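Local coordinates for outer membrane protein (Bartonella henselae, PDB 2FI9) that is of unknown function but belongs to the DUF498/DUF598 family and folds as a small alpha/beta protein, at residues G35-I40 with A122-V127; T50-T55 with E79-P84; I69-I74 with R95-T100. All coordinates share one frame; numbering follows the deposited sequence.

Contact 1: G35-I40 with A122-V127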
loop_
_atom_site.group_PDB
_atom_site.type_symbol
_atom_site.label_atom_id
_atom_site.label_comp_id
_atom_site.label_asym_id
_atom_site.label_seq_id
_atom_site.Cartn_x
_atom_site.Cartn_y
_atom_site.Cartn_z
ATOM N N GLY A 35 8.230 9.096 -4.348
ATOM C CA GLY A 35 8.130 8.614 -2.977
ATOM C C GLY A 35 7.170 7.449 -2.807
ATOM O O GLY A 35 6.492 7.021 -3.758
ATOM N N SER A 36 7.137 6.920 -1.586
ATOM C CA SER A 36 6.273 5.805 -1.252
ATOM C C SER A 36 4.830 6.288 -1.096
ATOM O O SER A 36 4.586 7.468 -0.793
ATOM C CB SER A 36 6.753 5.154 0.037
ATOM O OG SER A 36 8.076 4.637 -0.128
ATOM N N ILE A 37 3.875 5.389 -1.313
ATOM C CA ILE A 37 2.460 5.774 -1.263
ATOM C C ILE A 37 1.629 4.760 -0.502
ATOM O O ILE A 37 1.984 3.575 -0.396
ATOM C CB ILE A 37 1.838 5.998 -2.682
ATOM C CG1 ILE A 37 1.976 4.746 -3.562
ATOM C CG2 ILE A 37 2.464 7.206 -3.342
ATOM C CD1 ILE A 37 1.126 4.794 -4.835
ATOM N N ILE A 38 0.532 5.244 0.047
ATOM C CA ILE A 38 -0.497 4.385 0.580
ATOM C C ILE A 38 -1.798 4.656 -0.219
ATOM O O ILE A 38 -2.105 5.796 -0.529
ATOM C CB ILE A 38 -0.652 4.606 2.096
ATOM C CG1 ILE A 38 -1.301 3.395 2.749
ATOM C CG2 ILE A 38 -1.405 5.893 2.424
ATOM C CD1 ILE A 38 -1.083 3.373 4.242
ATOM N N CYS A 39 -2.508 3.595 -0.584
ATOM C CA CYS A 39 -3.681 3.679 -1.430
ATOM C C CYS A 39 -4.819 3.091 -0.645
ATOM O O CYS A 39 -4.841 1.893 -0.375
ATOM C CB CYS A 39 -3.478 2.854 -2.704
ATOM S SG CYS A 39 -1.981 3.247 -3.619
ATOM N N ILE A 40 -5.753 3.936 -0.244
ATOM C CA ILE A 40 -6.850 3.509 0.619
ATOM C C ILE A 40 -8.159 4.099 0.059
ATOM O O ILE A 40 -8.115 4.925 -0.856
ATOM C CB ILE A 40 -6.572 3.908 2.092
ATOM C CG1 ILE A 40 -6.258 5.409 2.183
ATOM C CG2 ILE A 40 -5.403 3.100 2.622
ATOM C CD1 ILE A 40 -6.032 5.920 3.608
ATOM N N ALA A 122 -3.325 -0.676 -0.396
ATOM C CA ALA A 122 -1.916 -1.004 -0.618
ATOM C C ALA A 122 -1.006 0.012 0.057
ATOM O O ALA A 122 -1.289 1.211 0.045
ATOM C CB ALA A 122 -1.621 -1.053 -2.112
ATOM N N LEU A 123 0.082 -0.474 0.654
ATOM C CA LEU A 123 1.149 0.371 1.124
ATOM C C LEU A 123 2.330 0.023 0.255
ATOM O O LEU A 123 2.747 -1.129 0.226
ATOM C CB LEU A 123 1.464 0.056 2.588
ATOM C CG LEU A 123 2.654 0.787 3.214
ATOM C CD1 LEU A 123 2.548 2.281 3.064
ATOM C CD2 LEU A 123 2.791 0.431 4.712
ATOM N N LEU A 124 2.875 0.998 -0.459
ATOM C CA LEU A 124 3.873 0.673 -1.474
ATOM C C LEU A 124 5.175 1.435 -1.270
ATOM O O LEU A 124 5.204 2.652 -1.452
ATOM C CB LEU A 124 3.304 0.939 -2.874
ATOM C CG LEU A 124 1.959 0.277 -3.212
ATOM C CD1 LEU A 124 1.329 0.854 -4.461
ATOM C CD2 LEU A 124 2.094 -1.235 -3.383
ATOM N N PHE A 125 6.243 0.722 -0.906
ATOM C CA PHE A 125 7.566 1.331 -0.845
ATOM C C PHE A 125 8.072 1.552 -2.250
ATOM O O PHE A 125 8.133 0.624 -3.038
ATOM C CB PHE A 125 8.537 0.452 -0.090
ATOM C CG PHE A 125 9.913 1.050 0.068
ATOM C CD1 PHE A 125 10.131 2.106 0.949
ATOM C CD2 PHE A 125 10.999 0.526 -0.631
ATOM C CE1 PHE A 125 11.398 2.646 1.112
ATOM C CE2 PHE A 125 12.291 1.052 -0.452
ATOM C CZ PHE A 125 12.486 2.111 0.412
ATOM N N ALA A 126 8.443 2.790 -2.548
ATOM C CA ALA A 126 8.884 3.160 -3.890
ATOM C C ALA A 126 10.270 2.609 -4.128
ATOM O O ALA A 126 11.177 2.867 -3.351
ATOM C CB ALA A 126 8.906 4.651 -4.028
ATOM N N VAL A 127 10.420 1.860 -5.212
ATOM C CA VAL A 127 11.701 1.266 -5.592
ATOM C C VAL A 127 12.335 2.025 -6.748
ATOM O O VAL A 127 11.652 2.723 -7.511
ATOM C CB VAL A 127 11.565 -0.237 -6.017
ATOM C CG1 VAL A 127 11.224 -1.116 -4.834
ATOM C CG2 VAL A 127 10.524 -0.408 -7.104
#
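Leu124 pairs with Ile37, and Ala122 with Cys39, in an antiparallel ladder within the five-stranded mixed sheet of this alpha/beta domain, where strand 36-40 runs beside strand 120-124. It is a compact example of how neighbouring strands are joined at once by their backbones and by the side chains of both faces. Each of these two pairs is of the hydrogen-bonded kind. Leu124 N donates to Ile37 O over 2.7 Å, with a C=O...N angle of 173°, whereas the return bond from Ile37 N to Leu124 O is longer, 3.0 Å, and more bent at the oxygen. Ala122 is gripped likewise: its O receives Cys39 N at 2.8 Å and its N donates to Cys39 O in the carbonyl plane. The same Ala122 O has a second, weaker partner in the CA-H of Ile38, with CA 3.3 Å away.

Leu124 also reaches over the face it shares with Ile37, Cys39 and Ala122. Its CG stands opposite its own carbonyl carbon (chi1 -53°), which brings CD1 across the outer half of Ile37, 4.0 Å from Ile37 CD1; Cys39 SG flanks that methyl as well. Helix 103-115 covers this face, with Ala106 on Leu124 and Phe110 on both Cys39 and Ala122. On the other face Ile38 and Leu123, the non-hydrogen-bonded pair between the two, bring their CD1 methyls together, and Val62 of helix 60-64 packs on Ile38.

Beyond the three bridged pairs, a side chain continues the pairing. Ser36 CB rests 3.3 Å from Leu124 O. Ser36 OG accepts a nearly straight bond from Ala126 N (3.1 Å, 167° at the hydrogen) and lies obliquely to the Phe125 ring, 3.4 Å from Phe125 CD1.

Contact 2: T50-T55 with E79-P84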
loop_
_atom_site.group_PDB
_atom_site.type_symbol
_atom_site.label_atom_id
_atom_site.label_comp_id
_atom_site.label_asym_id
_atom_site.label_seq_id
_atom_site.Cartn_x
_atom_site.Cartn_y
_atom_site.Cartn_z
ATOM N N THR A 50 11.415 5.634 5.169
ATOM C CA THR A 50 12.883 5.654 5.011
ATOM C C THR A 50 13.415 4.303 4.544
ATOM O O THR A 50 14.584 4.170 4.140
ATOM C CB THR A 50 13.591 5.962 6.324
ATOM O OG1 THR A 50 13.250 4.945 7.275
ATOM C CG2 THR A 50 13.208 7.338 6.838
ATOM N N GLY A 51 12.552 3.301 4.636
ATOM C CA GLY A 51 12.938 1.931 4.354
ATOM C C GLY A 51 11.742 1.075 4.029
ATOM O O GLY A 51 10.608 1.463 4.303
ATOM N N PRO A 52 11.994 -0.100 3.440
ATOM C CA PRO A 52 10.948 -0.973 2.921
ATOM C C PRO A 52 10.068 -1.667 3.969
ATOM O O PRO A 52 9.010 -2.188 3.609
ATOM C CB PRO A 52 11.734 -1.995 2.103
ATOM C CG PRO A 52 13.065 -2.015 2.718
ATOM C CD PRO A 52 13.342 -0.640 3.183
ATOM N N VAL A 53 10.482 -1.670 5.233
ATOM C CA VAL A 53 9.665 -2.281 6.288
ATOM C C VAL A 53 8.774 -1.209 6.916
ATOM O O VAL A 53 9.281 -0.234 7.469
ATOM C CB VAL A 53 10.504 -2.918 7.423
ATOM C CG1 VAL A 53 9.583 -3.648 8.383
ATOM C CG2 VAL A 53 11.582 -3.875 6.891
ATOM N N PRO A 54 7.443 -1.381 6.831
ATOM C CA PRO A 54 6.552 -0.356 7.334
ATOM C C PRO A 54 6.594 -0.242 8.851
ATOM O O PRO A 54 6.899 -1.222 9.546
ATOM C CB PRO A 54 5.167 -0.826 6.881
ATOM C CG PRO A 54 5.287 -2.233 6.612
ATOM C CD PRO A 54 6.717 -2.547 6.294
ATOM N N THR A 55 6.311 0.962 9.337
ATOM C CA THR A 55 6.217 1.231 10.758
ATOM C C THR A 55 4.742 1.345 11.142
ATOM O O THR A 55 3.855 1.331 10.275
ATOM C CB THR A 55 6.932 2.544 11.128
ATOM O OG1 THR A 55 6.224 3.645 10.551
ATOM C CG2 THR A 55 8.361 2.545 10.609
ATOM N N GLU A 79 12.655 -6.810 -2.524
ATOM C CA GLU A 79 12.603 -8.139 -1.929
ATOM C C GLU A 79 11.387 -8.237 -1.038
ATOM O O GLU A 79 10.983 -7.247 -0.424
ATOM C CB GLU A 79 13.860 -8.411 -1.093
ATOM C CG GLU A 79 15.136 -8.555 -1.898
ATOM C CD GLU A 79 15.132 -9.784 -2.780
ATOM O OE1 GLU A 79 14.897 -10.896 -2.247
ATOM O OE2 GLU A 79 15.372 -9.630 -4.005
ATOM N N LEU A 80 10.820 -9.435 -0.947
ATOM C CA LEU A 80 9.707 -9.680 -0.034
ATOM C C LEU A 80 10.264 -9.742 1.402
ATOM O O LEU A 80 11.163 -10.539 1.702
ATOM C CB LEU A 80 8.979 -10.972 -0.420
ATOM C CG LEU A 80 7.727 -11.441 0.339
ATOM C CD1 LEU A 80 7.014 -12.503 -0.481
ATOM C CD2 LEU A 80 8.030 -11.980 1.746
ATOM N N LEU A 81 9.724 -8.899 2.277
ATOM C CA LEU A 81 10.155 -8.827 3.678
ATOM C C LEU A 81 9.006 -9.166 4.616
ATOM O O LEU A 81 7.852 -8.929 4.289
ATOM C CB LEU A 81 10.661 -7.418 3.998
ATOM C CG LEU A 81 11.766 -6.854 3.118
ATOM C CD1 LEU A 81 12.221 -5.482 3.638
ATOM C CD2 LEU A 81 12.953 -7.828 3.028
ATOM N N ARG A 82 9.329 -9.727 5.780
ATOM C CA ARG A 82 8.329 -10.077 6.793
ATOM C C ARG A 82 7.690 -8.867 7.421
ATOM O O ARG A 82 8.337 -7.848 7.631
ATOM C CB ARG A 82 8.979 -10.922 7.904
ATOM C CG ARG A 82 9.489 -12.271 7.427
ATOM C CD ARG A 82 8.369 -13.269 7.065
ATOM N NE ARG A 82 7.166 -13.133 7.897
ATOM C CZ ARG A 82 7.086 -13.410 9.197
ATOM N NH1 ARG A 82 8.148 -13.847 9.869
ATOM N NH2 ARG A 82 5.932 -13.239 9.827
ATOM N N LEU A 83 6.408 -8.989 7.722
ATOM C CA LEU A 83 5.685 -7.955 8.430
ATOM C C LEU A 83 6.070 -8.068 9.910
ATOM O O LEU A 83 6.005 -9.155 10.477
ATOM C CB LEU A 83 4.187 -8.170 8.252
ATOM C CG LEU A 83 3.259 -7.069 8.731
ATOM C CD1 LEU A 83 3.593 -5.763 8.031
ATOM C CD2 LEU A 83 1.821 -7.489 8.449
ATOM N N PRO A 84 6.526 -6.957 10.523
ATOM C CA PRO A 84 6.930 -6.978 11.928
ATOM C C PRO A 84 5.766 -7.381 12.832
ATOM O O PRO A 84 4.602 -7.094 12.525
ATOM C CB PRO A 84 7.340 -5.529 12.210
ATOM C CG PRO A 84 7.580 -4.905 10.865
ATOM C CD PRO A 84 6.712 -5.630 9.900
#
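Val53 divides its two methyls between Pro84 and Leu81, and through them two irregular loops are joined. Loop 50-55 leads to helix 60-64; loop 79-84 leads to helix 85-93. The example shows how loops can pack without any shared secondary structure. The closest touch is that of Val53 CG1 with Pro84 CG, at 3.4 Å tighter than usual for two carbons. The two side chains slide past each other in opposite directions, and Pro84 CD lies against the same methyl at 3.8 Å. With CG1 anti to the backbone N (chi1 -174°), the other branch, CG2, stands beside that N and meets Leu81 CD1 at 3.7 Å. This leucine methyl serves two partners, since Pro52 CG lies equally near it, 3.7 Å away, on a ring that approaches at a slant.

Tightness and burial do not coincide here. Val53, with the closest fit, lies on the surface, whereas the buried Pro54 and Leu83 are wider apart, crossing at about a right angle with Pro54 CG 4.2 Å from Leu83 CD1. Each of these two also packs outside the pair: Leu83 on Leu91 and Pro54 on Leu87 of helix 85-93, and both on Ile74 of strand 71-75.

The loose part is the exposed Arg82, whose CB points away from loop 50-55. Even the nearest CA atoms, those of Val53 and Leu81, are 7.1 Å apart, so side chains and not backbones bridge the loops. Pro84 is the N-cap residue of helix 85-93, which places the tight valine contact at the start of that helix.

No hydrogen bond crosses between the loops, and four apolar side-chain pairs make the contact. Three of the touching residues are prolines, without a backbone N-H to offer. The fit thus rests on the shape of apolar groups and not on directional bonds.

Contact 3: I69-I74 with R95-T100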
loop_
_atom_site.group_PDB
_atom_site.type_symbol
_atom_site.label_atom_id
_atom_site.label_comp_id
_atom_site.label_asym_id
_atom_site.label_seq_id
_atom_site.Cartn_x
_atom_site.Cartn_y
_atom_site.Cartn_z
ATOM N N ILE A 69 -11.710 -1.439 4.625
ATOM C CA ILE A 69 -10.569 -2.202 4.107
ATOM C C ILE A 69 -10.642 -3.625 4.630
ATOM O O ILE A 69 -10.621 -3.834 5.846
ATOM C CB ILE A 69 -9.213 -1.547 4.523
ATOM C CG1 ILE A 69 -9.127 -0.119 3.949
ATOM C CG2 ILE A 69 -8.025 -2.393 4.065
ATOM C CD1 ILE A 69 -8.040 0.738 4.569
ATOM N N GLU A 70 -10.733 -4.599 3.720
ATOM C CA GLU A 70 -10.652 -6.025 4.101
ATOM C C GLU A 70 -9.260 -6.598 3.909
ATOM O O GLU A 70 -8.850 -7.516 4.638
ATOM C CB GLU A 70 -11.613 -6.880 3.286
ATOM C CG GLU A 70 -13.085 -6.587 3.530
ATOM C CD GLU A 70 -13.952 -7.814 3.310
ATOM O OE1 GLU A 70 -13.642 -8.877 3.912
ATOM O OE2 GLU A 70 -14.939 -7.717 2.541
ATOM N N VAL A 71 -8.541 -6.081 2.921
ATOM C CA VAL A 71 -7.210 -6.629 2.601
ATOM C C VAL A 71 -6.194 -5.516 2.333
ATOM O O VAL A 71 -6.491 -4.545 1.622
ATOM C CB VAL A 71 -7.255 -7.687 1.432
ATOM C CG1 VAL A 71 -7.877 -7.129 0.194
ATOM C CG2 VAL A 71 -5.852 -8.253 1.108
ATOM N N LEU A 72 -5.029 -5.641 2.970
ATOM C CA LEU A 72 -3.922 -4.742 2.744
ATOM C C LEU A 72 -2.737 -5.469 2.089
ATOM O O LEU A 72 -2.211 -6.465 2.636
ATOM C CB LEU A 72 -3.476 -4.095 4.063
ATOM C CG LEU A 72 -2.245 -3.188 3.926
ATOM C CD1 LEU A 72 -2.532 -1.947 3.068
ATOM C CD2 LEU A 72 -1.747 -2.799 5.296
ATOM N N LEU A 73 -2.321 -4.975 0.926
ATOM C CA LEU A 73 -1.125 -5.491 0.272
ATOM C C LEU A 73 0.011 -4.577 0.674
ATOM O O LEU A 73 -0.153 -3.354 0.683
ATOM C CB LEU A 73 -1.293 -5.496 -1.249
ATOM C CG LEU A 73 -2.572 -6.194 -1.725
ATOM C CD1 LEU A 73 -2.815 -5.944 -3.200
ATOM C CD2 LEU A 73 -2.487 -7.694 -1.426
ATOM N N ILE A 74 1.145 -5.165 1.052
ATOM C CA ILE A 74 2.299 -4.395 1.440
ATOM C C ILE A 74 3.461 -4.696 0.504
ATOM O O ILE A 74 3.982 -5.832 0.451
ATOM C CB ILE A 74 2.671 -4.667 2.916
ATOM C CG1 ILE A 74 1.468 -4.321 3.804
ATOM C CG2 ILE A 74 3.894 -3.836 3.321
ATOM C CD1 ILE A 74 1.516 -4.930 5.184
ATOM N N ARG A 95 -9.149 -6.644 11.958
ATOM C CA ARG A 95 -9.629 -7.668 11.029
ATOM C C ARG A 95 -9.263 -7.347 9.580
ATOM O O ARG A 95 -10.069 -7.557 8.670
ATOM C CB ARG A 95 -11.153 -7.863 11.136
ATOM C CG ARG A 95 -11.716 -7.978 12.558
ATOM C CD ARG A 95 -11.292 -9.246 13.209
ATOM N NE ARG A 95 -11.504 -9.227 14.658
ATOM C CZ ARG A 95 -10.739 -9.879 15.534
ATOM N NH1 ARG A 95 -9.696 -10.586 15.109
ATOM N NH2 ARG A 95 -11.009 -9.813 16.834
ATOM N N ILE A 96 -8.071 -6.806 9.373
ATOM C CA ILE A 96 -7.568 -6.607 8.028
ATOM C C ILE A 96 -6.634 -7.751 7.683
ATOM O O ILE A 96 -5.651 -7.993 8.389
ATOM C CB ILE A 96 -6.833 -5.264 7.885
ATOM C CG1 ILE A 96 -7.789 -4.097 8.201
ATOM C CG2 ILE A 96 -6.225 -5.118 6.476
ATOM C CD1 ILE A 96 -7.080 -2.797 8.359
ATOM N N SER A 97 -6.959 -8.469 6.617
ATOM C CA SER A 97 -6.093 -9.534 6.159
ATOM C C SER A 97 -4.985 -8.893 5.307
ATOM O O SER A 97 -5.254 -8.028 4.460
ATOM C CB SER A 97 -6.898 -10.644 5.454
ATOM O OG SER A 97 -6.955 -10.482 4.051
ATOM N N SER A 98 -3.737 -9.252 5.576
ATOM C CA SER A 98 -2.629 -8.552 4.947
ATOM C C SER A 98 -1.498 -9.464 4.548
ATOM O O SER A 98 -1.327 -10.556 5.098
ATOM C CB SER A 98 -2.118 -7.415 5.846
ATOM O OG SER A 98 -1.557 -7.920 7.047
ATOM N N ASP A 99 -0.714 -9.016 3.579
ATOM C CA ASP A 99 0.402 -9.812 3.144
ATOM C C ASP A 99 1.461 -8.946 2.497
ATOM O O ASP A 99 1.164 -7.887 1.958
ATOM C CB ASP A 99 -0.054 -10.909 2.208
ATOM C CG ASP A 99 0.877 -12.096 2.221
ATOM O OD1 ASP A 99 1.776 -12.197 3.119
ATOM O OD2 ASP A 99 0.714 -12.940 1.320
ATOM N N THR A 100 2.706 -9.402 2.575
ATOM C CA THR A 100 3.811 -8.687 1.983
ATOM C C THR A 100 4.264 -9.408 0.712
ATOM O O THR A 100 4.039 -10.608 0.549
ATOM C CB THR A 100 4.981 -8.596 2.973
ATOM O OG1 THR A 100 5.399 -9.917 3.288
ATOM C CG2 THR A 100 4.545 -7.893 4.291
#
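Ile96 reaches across to Ile69 and Leu72 at the start of a parallel strand pair, 71-75 with 97-101, the two strands of a beta-alpha-beta unit connected through helix 85-93. Ile96 has CG1 opposite its carbonyl carbon (chi1 -60°), which leaves CG2 anti to the backbone N and sends it over the neighbouring strand, 3.8 Å from Leu72 CB and 4.1 Å from Ile69 CG2. The two isoleucines meet at a slant, and Ile96 CG1 lies against Ile69 O.

Further along the same face, Ser98 CB sits alongside Leu72 CB at 4.0 Å, and Thr100 turns its methyl CG2 to Ile74 CB, also 4.0 Å away. On the reverse face Val71 CG2 rests 3.4 Å from Ser97 O, and Ser97 and Asp99 are exposed.

The axes of the strand segments 71-74 and 97-100 differ by only 12°, and the backbones are laced in the manner of parallel strands. Backbone Leu72 N donates to Ser97 O (2.8 Å) and Leu72 O accepts from Asp99 N (3.1 Å); bonds from Ser97 N to Glu70 O and from Ile74 N to Asp99 O complete the set. Several CA-H groups add weaker contacts, the closest from Val71 CA to Ser97 O at 3.0 Å.

Arg95, with positive phi, closes helix 85-93 in a Schellman motif and turns the chain into strand 97-101. That helix lays Leu91 over Leu72, Ile96 and Ser98; helix 103-115 covers Leu73 from the other face, and strand 120-124 flanks strand 71-75 on the side away from 97-101, one of the sheet's two edge strands.

How the contacts relate
Contacts 1 and 3 belong to one sheet, their centres about 14 Å apart, and meet where strands 120-124 and 71-75 adjoin: Leu123 N probably bonds to Leu73 O at 2.9 Å. Contact 2 lies by the ends of strands 71-75 and 97-101, its centre about 12 Å from that of contact 1 and about 14 Å from that of contact 3. Phe125 CE1 comes within 3.3 Å of Gly51 C, Leu123 CD2 within 3.5 Å of Pro54 CB, and Leu83 CD1 within 3.6 Å of Ile74 CD1. A probable 2.8 Å hydrogen bond between Thr100 OG1 and Leu81 O ties contact 2 to contact 3. Along the chain these two interleave, and both fall between the segments of contact 1.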